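Putative phosphatase (Bacteroides thetaiotaomicron, PDB 3KYA) is of unproven function, possibly a phosphatase, and binds zinc ions, combining an IPT/TIG domain with a series of small antiparallel sheets. Local coordinates at residues Y246-E260 with F263-L276. Residues are numbered along the deposited sequence; the frame is centred on the assembly and turned at random.
Sequences YKQCNGATIHPINGE and FNSYEKGQVFRLDL. With EDO (1,2-ethanediol), chain B.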
loop_
_atom_site.group_PDB
_atom_site.type_symbol
_atom_site.label_atom_id
_atom_site.label_comp_id
_atom_site.label_asym_id
_atom_site.label_seq_id
_atom_site.Cartn_x
_atom_site.Cartn_y
_atom_site.Cartn_z
ATOM N N TYR A 246 37.713 -10.899 19.293
ATOM C CA TYR A 246 37.977 -11.810 18.174
ATOM C C TYR A 246 38.665 -10.958 17.101
ATOM O O TYR A 246 39.896 -10.964 17.011
ATOM C CB TYR A 246 36.726 -12.539 17.671
ATOM C CG TYR A 246 37.070 -13.504 16.558
ATOM C CD1 TYR A 246 37.799 -14.663 16.827
ATOM C CD2 TYR A 246 36.716 -13.246 15.244
ATOM C CE1 TYR A 246 38.148 -15.550 15.820
ATOM C CE2 TYR A 246 37.059 -14.137 14.218
ATOM C CZ TYR A 246 37.782 -15.283 14.519
ATOM O OH TYR A 246 38.134 -16.171 13.526
ATOM N N LYS A 247 37.874 -10.222 16.321
ATOM C CA LYS A 247 38.357 -9.254 15.336
ATOM C C LYS A 247 37.221 -8.809 14.429
ATOM O O LYS A 247 36.222 -9.514 14.281
ATOM C CB LYS A 247 39.486 -9.793 14.443
ATOM C CG LYS A 247 39.115 -10.983 13.575
ATOM C CD LYS A 247 40.286 -11.399 12.678
ATOM C CE LYS A 247 39.963 -12.650 11.922
ATOM N NZ LYS A 247 41.070 -13.087 11.017
ATOM N N GLN A 248 37.394 -7.643 13.823
ATOM C CA GLN A 248 36.476 -7.143 12.800
ATOM C C GLN A 248 34.992 -7.166 13.169
ATOM O O GLN A 248 34.134 -7.566 12.366
ATOM C CB GLN A 248 36.711 -7.953 11.516
ATOM C CG GLN A 248 38.136 -7.857 11.013
ATOM C CD GLN A 248 38.365 -8.680 9.772
ATOM O OE1 GLN A 248 38.140 -9.886 9.764
ATOM N NE2 GLN A 248 38.814 -8.034 8.718
ATOM N N CYS A 249 34.684 -6.740 14.388
ATOM C CA CYS A 249 33.291 -6.665 14.831
ATOM C C CYS A 249 32.623 -5.436 14.203
ATOM O O CYS A 249 33.241 -4.374 14.100
ATOM C CB CYS A 249 33.230 -6.595 16.347
ATOM S SG CYS A 249 31.575 -6.656 17.020
ATOM N N ASN A 250 31.367 -5.576 13.777
ATOM C CA ASN A 250 30.622 -4.471 13.169
ATOM C C ASN A 250 29.437 -4.025 14.044
ATOM O O ASN A 250 28.719 -3.102 13.677
ATOM C CB ASN A 250 30.089 -4.851 11.783
ATOM C CG ASN A 250 31.143 -5.519 10.896
ATOM O OD1 ASN A 250 30.874 -6.570 10.309
ATOM N ND2 ASN A 250 32.349 -4.940 10.830
ATOM N N GLY A 251 29.207 -4.699 15.164
ATOM C CA GLY A 251 28.102 -4.342 16.050
ATOM C C GLY A 251 27.795 -5.402 17.087
ATOM O O GLY A 251 28.155 -6.578 16.914
ATOM N N ALA A 252 27.138 -4.969 18.166
ATOM C CA ALA A 252 26.709 -5.840 19.257
ATOM C C ALA A 252 25.309 -5.411 19.702
ATOM O O ALA A 252 25.049 -4.216 19.862
ATOM C CB ALA A 252 27.701 -5.794 20.417
ATOM N N THR A 253 24.423 -6.380 19.913
ATOM C CA THR A 253 23.016 -6.119 20.237
ATOM C C THR A 253 22.528 -6.997 21.384
ATOM O O THR A 253 22.905 -8.175 21.466
ATOM C CB THR A 253 22.120 -6.399 19.010
ATOM O OG1 THR A 253 22.679 -5.759 17.852
ATOM C CG2 THR A 253 20.688 -5.900 19.241
ATOM N N ILE A 254 21.675 -6.430 22.242
ATOM C CA ILE A 254 21.098 -7.118 23.397
ATOM C C ILE A 254 19.693 -7.635 23.093
ATOM O O ILE A 254 18.876 -6.905 22.497
ATOM C CB ILE A 254 21.049 -6.164 24.635
ATOM C CG1 ILE A 254 22.461 -5.922 25.171
ATOM C CG2 ILE A 254 20.188 -6.732 25.754
ATOM C CD1 ILE A 254 23.110 -7.148 25.851
ATOM N N HIS A 255 19.409 -8.883 23.478
ATOM C CA HIS A 255 18.070 -9.449 23.293
ATOM C C HIS A 255 17.124 -8.725 24.261
ATOM O O HIS A 255 17.371 -8.728 25.465
ATOM C CB HIS A 255 18.037 -10.956 23.541
ATOM C CG HIS A 255 16.782 -11.606 23.060
ATOM N ND1 HIS A 255 15.657 -11.721 23.840
ATOM C CD2 HIS A 255 16.460 -12.137 21.851
ATOM C CE1 HIS A 255 14.700 -12.314 23.146
ATOM N NE2 HIS A 255 15.160 -12.574 21.932
ATOM N N PRO A 256 16.038 -8.127 23.742
ATOM C CA PRO A 256 15.171 -7.288 24.589
ATOM C C PRO A 256 14.363 -8.018 25.664
ATOM O O PRO A 256 13.876 -7.360 26.587
ATOM C CB PRO A 256 14.243 -6.604 23.575
ATOM C CG PRO A 256 14.205 -7.544 22.411
ATOM C CD PRO A 256 15.556 -8.186 22.347
ATOM N N ILE A 257 14.236 -9.341 25.577
ATOM C CA ILE A 257 13.510 -10.093 26.597
ATOM C C ILE A 257 14.434 -10.863 27.538
ATOM O O ILE A 257 14.278 -10.766 28.758
ATOM C CB ILE A 257 12.495 -11.098 25.992
ATOM C CG1 ILE A 257 11.596 -10.407 24.947
ATOM C CG2 ILE A 257 11.667 -11.754 27.106
ATOM C CD1 ILE A 257 10.817 -9.213 25.464
ATOM N N ASN A 258 15.368 -11.635 26.977
ATOM C CA ASN A 258 16.250 -12.502 27.770
ATOM C C ASN A 258 17.608 -11.903 28.153
ATOM O O ASN A 258 18.312 -12.461 28.999
ATOM C CB ASN A 258 16.398 -13.872 27.082
ATOM C CG ASN A 258 15.079 -14.633 27.013
ATOM O OD1 ASN A 258 14.294 -14.612 27.960
ATOM N ND2 ASN A 258 14.822 -15.310 25.881
ATOM N N GLY A 259 17.994 -10.817 27.487
ATOM C CA GLY A 259 19.195 -10.061 27.832
ATOM C C GLY A 259 20.567 -10.505 27.366
ATOM O O GLY A 259 21.549 -9.820 27.660
ATOM N N GLU A 260 20.674 -11.632 26.653
ATOM C CA GLU A 260 21.985 -12.069 26.184
ATOM C C GLU A 260 22.484 -11.121 25.083
ATOM O O GLU A 260 21.707 -10.343 24.516
ATOM C CB GLU A 260 21.982 -13.549 25.738
ATOM C CG GLU A 260 21.259 -13.881 24.422
ATOM C CD GLU A 260 19.749 -14.000 24.541
ATOM O OE1 GLU A 260 19.174 -13.568 25.574
ATOM O OE2 GLU A 260 19.134 -14.546 23.584
ATOM N N PHE A 263 26.968 -10.563 18.979
ATOM C CA PHE A 263 27.929 -9.742 18.241
ATOM C C PHE A 263 28.535 -10.585 17.103
ATOM O O PHE A 263 28.504 -11.824 17.157
ATOM C CB PHE A 263 28.991 -9.126 19.159
ATOM C CG PHE A 263 29.909 -10.126 19.798
ATOM C CD1 PHE A 263 29.529 -10.807 20.940
ATOM C CD2 PHE A 263 31.170 -10.351 19.273
ATOM C CE1 PHE A 263 30.379 -11.727 21.529
ATOM C CE2 PHE A 263 32.030 -11.290 19.847
ATOM C CZ PHE A 263 31.636 -11.970 20.975
ATOM N N ASN A 264 29.046 -9.920 16.069
ATOM C CA ASN A 264 29.579 -10.633 14.898
ATOM C C ASN A 264 31.060 -10.412 14.618
ATOM O O ASN A 264 31.770 -9.757 15.375
ATOM C CB ASN A 264 28.818 -10.199 13.631
ATOM C CG ASN A 264 29.337 -8.880 13.056
ATOM O OD1 ASN A 264 29.676 -7.943 13.799
ATOM N ND2 ASN A 264 29.397 -8.798 11.729
ATOM N N SER A 265 31.515 -11.031 13.527
ATOM C CA SER A 265 32.797 -10.738 12.925
ATOM C C SER A 265 32.578 -10.754 11.412
ATOM O O SER A 265 31.923 -11.657 10.867
ATOM C CB SER A 265 33.895 -11.727 13.302
ATOM O OG SER A 265 35.082 -11.436 12.570
ATOM N N TYR A 266 33.114 -9.741 10.752
ATOM C CA TYR A 266 33.113 -9.647 9.298
ATOM C C TYR A 266 33.923 -10.771 8.623
ATOM O O TYR A 266 33.621 -11.175 7.489
ATOM C CB TYR A 266 33.673 -8.273 8.947
ATOM C CG TYR A 266 34.224 -8.005 7.560
ATOM C CD1 TYR A 266 35.531 -8.351 7.232
ATOM C CD2 TYR A 266 33.489 -7.284 6.631
ATOM C CE1 TYR A 266 36.060 -8.051 6.000
ATOM C CE2 TYR A 266 34.011 -6.967 5.398
ATOM C CZ TYR A 266 35.293 -7.350 5.091
ATOM O OH TYR A 266 35.804 -7.044 3.874
ATOM N N GLU A 267 34.945 -11.266 9.314
ATOM C CA GLU A 267 35.830 -12.308 8.747
ATOM C C GLU A 267 35.064 -13.374 7.945
ATOM O O GLU A 267 35.251 -13.502 6.719
ATOM C CB GLU A 267 36.643 -12.981 9.846
ATOM C CG GLU A 267 37.669 -13.980 9.275
ATOM C CD GLU A 267 38.198 -14.957 10.298
ATOM O OE1 GLU A 267 37.442 -15.345 11.217
ATOM O OE2 GLU A 267 39.373 -15.357 10.162
ATOM N N LYS A 268 34.215 -14.135 8.632
ATOM C CA LYS A 268 33.376 -15.166 7.997
ATOM C C LYS A 268 31.879 -14.896 8.197
ATOM O O LYS A 268 31.037 -15.727 7.866
ATOM C CB LYS A 268 33.713 -16.539 8.565
ATOM C CG LYS A 268 35.130 -16.999 8.282
ATOM C CD LYS A 268 35.409 -18.300 9.013
ATOM C CE LYS A 268 36.768 -18.858 8.651
ATOM N NZ LYS A 268 37.112 -20.048 9.473
ATOM N N GLY A 269 31.551 -13.731 8.746
ATOM C CA GLY A 269 30.160 -13.391 9.051
ATOM C C GLY A 269 29.616 -14.194 10.225
ATOM O O GLY A 269 28.434 -14.533 10.261
ATOM N N GLN A 270 30.490 -14.519 11.175
ATOM C CA GLN A 270 30.097 -15.246 12.381
ATOM C C GLN A 270 29.132 -14.443 13.251
ATOM O O GLN A 270 29.219 -13.223 13.296
ATOM C CB GLN A 270 31.301 -15.541 13.288
ATOM C CG GLN A 270 32.440 -16.409 12.760
ATOM C CD GLN A 270 33.566 -15.661 12.059
ATOM O OE1 GLN A 270 33.356 -14.658 11.392
ATOM N NE2 GLN A 270 34.773 -16.205 12.161
ATOM N N VAL A 271 28.239 -15.140 13.946
ATOM C CA VAL A 271 27.391 -14.543 14.972
ATOM C C VAL A 271 27.702 -15.280 16.273
ATOM O O VAL A 271 27.582 -16.509 16.336
ATOM C CB VAL A 271 25.882 -14.588 14.644
ATOM C CG1 VAL A 271 25.052 -14.164 15.858
ATOM C CG2 VAL A 271 25.570 -13.690 13.443
ATOM N N PHE A 272 28.139 -14.523 17.286
ATOM C CA PHE A 272 28.488 -15.054 18.600
ATOM C C PHE A 272 27.450 -14.645 19.639
ATOM O O PHE A 272 26.897 -13.548 19.561
ATOM C CB PHE A 272 29.853 -14.537 19.073
ATOM C CG PHE A 272 30.998 -14.903 18.180
ATOM C CD1 PHE A 272 31.520 -16.185 18.195
ATOM C CD2 PHE A 272 31.587 -13.954 17.362
ATOM C CE1 PHE A 272 32.587 -16.523 17.376
ATOM C CE2 PHE A 272 32.658 -14.285 16.541
ATOM C CZ PHE A 272 33.153 -15.572 16.549
ATOM N N ARG A 273 27.217 -15.524 20.615
ATOM C CA ARG A 273 26.259 -15.310 21.703
ATOM C C ARG A 273 26.957 -15.386 23.056
ATOM O O ARG A 273 27.567 -16.411 23.384
ATOM C CB ARG A 273 25.183 -16.396 21.665
ATOM C CG ARG A 273 24.054 -16.264 22.690
ATOM C CD ARG A 273 23.187 -17.513 22.695
ATOM N NE ARG A 273 21.993 -17.420 23.541
ATOM C CZ ARG A 273 21.976 -17.529 24.867
ATOM N NH1 ARG A 273 23.102 -17.696 25.552
ATOM N NH2 ARG A 273 20.822 -17.448 25.521
ATOM N N LEU A 274 26.843 -14.318 23.845
ATOM C CA LEU A 274 27.397 -14.265 25.193
ATOM C C LEU A 274 26.301 -14.012 26.228
ATOM O O LEU A 274 25.493 -13.079 26.087
ATOM C CB LEU A 274 28.450 -13.157 25.309
ATOM C CG LEU A 274 29.015 -12.913 26.712
ATOM C CD1 LEU A 274 29.709 -14.179 27.262
ATOM C CD2 LEU A 274 29.963 -11.729 26.695
ATOM N N ASP A 275 26.255 -14.862 27.247
ATOM C CA ASP A 275 25.347 -14.668 28.359
ATOM C C ASP A 275 26.145 -13.816 29.342
ATOM O O ASP A 275 27.139 -14.287 29.907
ATOM C CB ASP A 275 24.928 -16.011 28.968
ATOM C CG ASP A 275 23.879 -15.871 30.075
ATOM O OD1 ASP A 275 23.714 -14.774 30.652
ATOM O OD2 ASP A 275 23.232 -16.891 30.393
ATOM N N LEU A 276 25.729 -12.561 29.541
ATOM C CA LEU A 276 26.444 -11.655 30.451
ATOM C C LEU A 276 26.536 -12.172 31.897
ATOM O O LEU A 276 27.434 -11.754 32.633
ATOM C CB LEU A 276 25.840 -10.237 30.435
ATOM C CG LEU A 276 25.881 -9.502 29.088
ATOM C CD1 LEU A 276 25.185 -8.138 29.190
ATOM C CD2 LEU A 276 27.329 -9.361 28.588
HETATM C C1 EDO B . 34.841 -4.031 7.888
HETATM O O1 EDO B . 34.693 -2.787 8.596
HETATM C C2 EDO B . 35.845 -4.929 8.604
HETATM O O2 EDO B . 35.259 -5.530 9.762
HETATM O O HOH W 1 34.361 -9.923 16.466
HETATM O O HOH W 2 22.942 -11.677 29.455
#
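Three consecutive strands of a four-stranded antiparallel sheet, 252-254 at its edge, then 261-265 and 270-274, meet here, together with the loop that leads in from strand 240-246. Ala252 and Phe263 form a non-hydrogen-bonded antiparallel pair, their CB atoms 3.8 Å apart. Beyond this pair the amide of Asn264 takes over from regular strand pairing. Asn264 OD1 accepts from Asn250 N at 2.9 Å, in the carbonyl plane and on a lone pair, while Asn264 ND2 donates to Asn250 OD1 from above the plane of the Asn250 side-chain carbonyl; the two amides are turned 60° apart. With Asn264 CG between its backbone N and carbonyl carbon (chi1 82°), the amide is carried across to Asn250. Next along, Tyr266 N reaches Gln248 O in a nearly straight bond (173°), and Ser265 OG gives its proton to Lys247 O at 2.8 Å while accepting from Glu267 N, an ST turn.

Glu267 is held from three directions. Tyr246 OH meets Glu267 OE1 on the syn side at 2.5 Å, Gln270 NE2 approaches the same oxygen nearly along its C-O axis, and Lys247 NZ makes a salt bridge to Glu267 OE2 at 3.0 Å from above the carboxylate plane. The two donors on OE1 and the lysine would favour a charged carboxylate. At the far end Glu260 CG lies over one face of the Arg273 guanidinium; their salt bridge is long, and Tyr339 and Lys344 O respectively provide stronger partners. Successive antiparallel strands forming a four-stranded sheet, one of several in sequence, are consistent with a blade of a beta-propeller.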